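PDB 5EP9: SnoN,Epimerase SnoN from Streptomyces nogalater, which is a non-heme iron, 2-oxoglutarate-dependent epimerase of nogalamycin biosynthesis. Local coordinates for residues A[150-155]-A[246-251]. Sequence-based numbering, arbitrary orientation.
Sequences FSTAGT and ATAAYR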
ATOM      1  N   PHE A 150      -7.478   2.072 -12.478  1.00 36.68           N
ATOM      2  CA  PHE A 150      -8.825   1.549 -12.378  1.00 36.27           C
ATOM      3  C   PHE A 150      -9.799   2.663 -11.956  1.00 36.91           C
ATOM      4  O   PHE A 150      -9.431   3.687 -11.369  1.00 37.70           O
ATOM      5  CB  PHE A 150      -8.864   0.314 -11.480  1.00 35.50           C
ATOM      6  CG  PHE A 150      -8.171   0.458 -10.145  1.00 32.75           C
ATOM      7  CD1 PHE A 150      -8.868   0.979  -9.075  1.00 32.01           C
ATOM      8  CD2 PHE A 150      -6.883   0.022  -9.947  1.00 31.63           C
ATOM      9  CE1 PHE A 150      -8.310   1.100  -7.828  1.00 30.16           C
ATOM     10  CE2 PHE A 150      -6.298   0.160  -8.726  1.00 30.11           C
ATOM     11  CZ  PHE A 150      -6.999   0.693  -7.658  1.00 29.57           C
ATOM     12  N   SER A 151     -11.047   2.365 -12.200  1.00 36.33           N
ATOM     13  CA  SER A 151     -12.177   3.300 -12.121  1.00 35.81           C
ATOM     14  C   SER A 151     -12.427   3.823 -10.721  1.00 33.94           C
ATOM     15  O   SER A 151     -12.833   4.930 -10.561  1.00 33.33           O
ATOM     16  CB  SER A 151     -13.462   2.587 -12.697  1.00 37.54           C
ATOM     17  OG  SER A 151     -13.765   1.403 -11.949  1.00 37.49           O
ATOM     18  N   THR A 152     -12.099   3.023  -9.701  1.00 32.92           N
ATOM     19  CA  THR A 152     -12.349   3.397  -8.302  1.00 32.60           C
ATOM     20  C   THR A 152     -11.090   3.807  -7.549  1.00 31.45           C
ATOM     21  O   THR A 152     -10.995   3.686  -6.361  1.00 31.82           O
ATOM     22  CB  THR A 152     -13.029   2.250  -7.569  1.00 33.39           C
ATOM     23  OG1 THR A 152     -12.202   1.087  -7.657  1.00 32.51           O
ATOM     24  CG2 THR A 152     -14.391   1.953  -8.208  1.00 35.16           C
ATOM     25  N   ALA A 153     -10.111   4.253  -8.314  1.00 31.77           N
ATOM     26  CA  ALA A 153      -8.831   4.700  -7.781  1.00 32.77           C
ATOM     27  C   ALA A 153      -8.947   5.664  -6.599  1.00 32.50           C
ATOM     28  O   ALA A 153      -8.227   5.529  -5.610  1.00 30.41           O
ATOM     29  CB  ALA A 153      -8.049   5.420  -8.898  1.00 34.54           C
ATOM     30  N   GLY A 154      -9.867   6.613  -6.759  1.00 33.55           N
ATOM     31  CA  GLY A 154     -10.197   7.608  -5.781  1.00 33.35           C
ATOM     32  C   GLY A 154     -10.659   7.105  -4.424  1.00 36.14           C
ATOM     33  O   GLY A 154     -10.652   7.883  -3.465  1.00 37.66           O
ATOM     34  N   THR A 155     -11.044   5.815  -4.300  1.00 33.72           N
ATOM     35  CA  THR A 155     -11.451   5.268  -2.985  1.00 32.38           C
ATOM     36  C   THR A 155     -10.633   4.021  -2.585  1.00 31.13           C
ATOM     37  O   THR A 155     -10.913   3.399  -1.581  1.00 28.52           O
ATOM     38  CB  THR A 155     -12.921   4.843  -2.941  1.00 32.74           C
ATOM     39  OG1 THR A 155     -13.165   3.942  -4.020  1.00 31.59           O
ATOM     40  CG2 THR A 155     -13.790   6.062  -3.063  1.00 34.67           C
ATOM     41  N   ALA A 246     -14.639  -3.871  -5.168  1.00 37.09           N
ATOM     42  CA  ALA A 246     -14.926  -5.062  -5.940  1.00 39.76           C
ATOM     43  C   ALA A 246     -15.563  -4.784  -7.326  1.00 41.09           C
ATOM     44  O   ALA A 246     -15.511  -5.625  -8.180  1.00 42.54           O
ATOM     45  CB  ALA A 246     -15.813  -6.001  -5.146  1.00 40.50           C
ATOM     46  N   THR A 247     -16.145  -3.618  -7.511  1.00 40.41           N
ATOM     47  CA  THR A 247     -16.640  -3.210  -8.838  1.00 42.93           C
ATOM     48  C   THR A 247     -15.621  -2.464  -9.720  1.00 41.79           C
ATOM     49  O   THR A 247     -15.964  -1.895 -10.709  1.00 42.39           O
ATOM     50  CB  THR A 247     -17.851  -2.261  -8.703  1.00 43.53           C
ATOM     51  OG1 THR A 247     -17.451  -1.047  -8.048  1.00 42.85           O
ATOM     52  CG2 THR A 247     -19.017  -2.938  -7.929  1.00 44.45           C
ATOM     53  N   ALA A 248     -14.381  -2.424  -9.307  1.00 40.17           N
ATOM     54  CA  ALA A 248     -13.360  -1.792 -10.099  1.00 39.08           C
ATOM     55  C   ALA A 248     -13.280  -2.297 -11.534  1.00 39.91           C
ATOM     56  O   ALA A 248     -13.268  -3.477 -11.776  1.00 41.99           O
ATOM     57  CB  ALA A 248     -12.012  -1.966  -9.454  1.00 37.88           C
ATOM     58  N   ALA A 249     -13.153  -1.333 -12.428  1.00 38.96           N
ATOM     59  CA  ALA A 249     -12.885  -1.555 -13.818  1.00 41.13           C
ATOM     60  C   ALA A 249     -11.631  -0.885 -14.305  1.00 40.30           C
ATOM     61  O   ALA A 249     -11.246   0.152 -13.812  1.00 39.07           O
ATOM     62  CB  ALA A 249     -14.108  -1.160 -14.735  1.00 42.33           C
ATOM     63  N   TYR A 250     -11.060  -1.494 -15.361  1.00 41.11           N
ATOM     64  CA  TYR A 250      -9.810  -0.995 -15.923  1.00 41.55           C
ATOM     65  C   TYR A 250     -10.001   0.446 -16.447  1.00 41.14           C
ATOM     66  O   TYR A 250     -10.929   0.701 -17.202  1.00 43.18           O
ATOM     67  CB  TYR A 250      -9.287  -1.895 -17.047  1.00 43.06           C
ATOM     68  CG  TYR A 250      -7.912  -1.482 -17.565  1.00 43.61           C
ATOM     69  CD1 TYR A 250      -6.785  -1.563 -16.759  1.00 42.90           C
ATOM     70  CD2 TYR A 250      -7.731  -1.085 -18.889  1.00 46.25           C
ATOM     71  CE1 TYR A 250      -5.534  -1.212 -17.230  1.00 43.78           C
ATOM     72  CE2 TYR A 250      -6.474  -0.745 -19.388  1.00 46.67           C
ATOM     73  CZ  TYR A 250      -5.394  -0.792 -18.547  1.00 45.95           C
ATOM     74  OH  TYR A 250      -4.165  -0.478 -18.991  1.00 46.56           O
ATOM     75  N   ARG A 251      -9.066   1.293 -16.101  1.00 38.97           N
ATOM     76  CA  ARG A 251      -9.047   2.671 -16.590  1.00 40.44           C
ATOM     77  C   ARG A 251      -7.632   3.150 -16.787  1.00 40.80           C
ATOM     78  O   ARG A 251      -6.979   3.490 -15.814  1.00 39.64           O
ATOM     79  CB  ARG A 251      -9.792   3.612 -15.602  1.00 39.29           C
ATOM     80  CG  ARG A 251     -10.111   4.987 -16.229  1.00 41.00           C
ATOM     81  CD  ARG A 251     -10.816   5.972 -15.299  1.00 40.35           C
ATOM     82  NE  ARG A 251     -10.048   6.227 -14.111  1.00 40.39           N
ATOM     83  CZ  ARG A 251     -10.519   6.805 -12.990  1.00 40.76           C
ATOM     84  NH1 ARG A 251     -11.789   7.206 -12.889  1.00 40.96           N
ATOM     85  NH2 ARG A 251      -9.692   7.033 -11.966  1.00 39.23           N
TER
HETATM   86  O   HOH W   1     -16.387   0.918 -11.257  1.00 40.43           O
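Phe150 and Tyr250 form a single backbone bridge, their CA atoms 4.5 Å apart, where the loop 246-251 runs past the type I beta turn Phe150-Ala153. The amide of Ser151 donates to Ala249 O over 2.7 Å, and the C=O...N angle of 162° places the nitrogen almost straight out from the carbonyl. Phe150 CA lies 3.1 Å from Ala249 O, a CA-H...O contact that gives this oxygen a second partner.

The reciprocal bond comes from a side chain: Ala249 N donates to Ser151 OG at 2.8 Å with an N-H...O angle of 163°. A chi1 of 60°, which sets OG between the backbone N and the carbonyl carbon, brings the hydroxyl up to the loop 246-251. A water hydrogen-bonded to OG also donates to Thr247 O, so Ser151 engages the loop directly at the 248-249 peptide and through the water at the 247-248 peptide. Replacing Ser151 by alanine removes the hydroxyl and is likely to leave Ala249 N without this acceptor and the water without its tie to the turn.

Around these bonds, Ala248 CB packs 3.5 Å from Thr152 OG1 and more loosely against the Phe150 ring, which turns inward to meet Phe121 edge-to-face. Beyond the bridge, Arg251 bends at chi3, folding its guanidinium back across the turn. One face of that group looks onto Ser151 CA, 3.9 Å above its plane and offset toward the rim. Arg251 NH2 lies 3.8 Å from Ala153 CB. The carbonyls of Phe150 and Ser151 lie over a face at poor angles for hydrogen bonding, so any attraction is probably generally electrostatic.

In this engineered fusion the contact joins loop 150-155 of the first SnoN part (14-202), leading into strand 157-162, to loop 246-251 of the second (203-305), leaving antiparallel strand 236-245, at the periphery of a cupin-type fold.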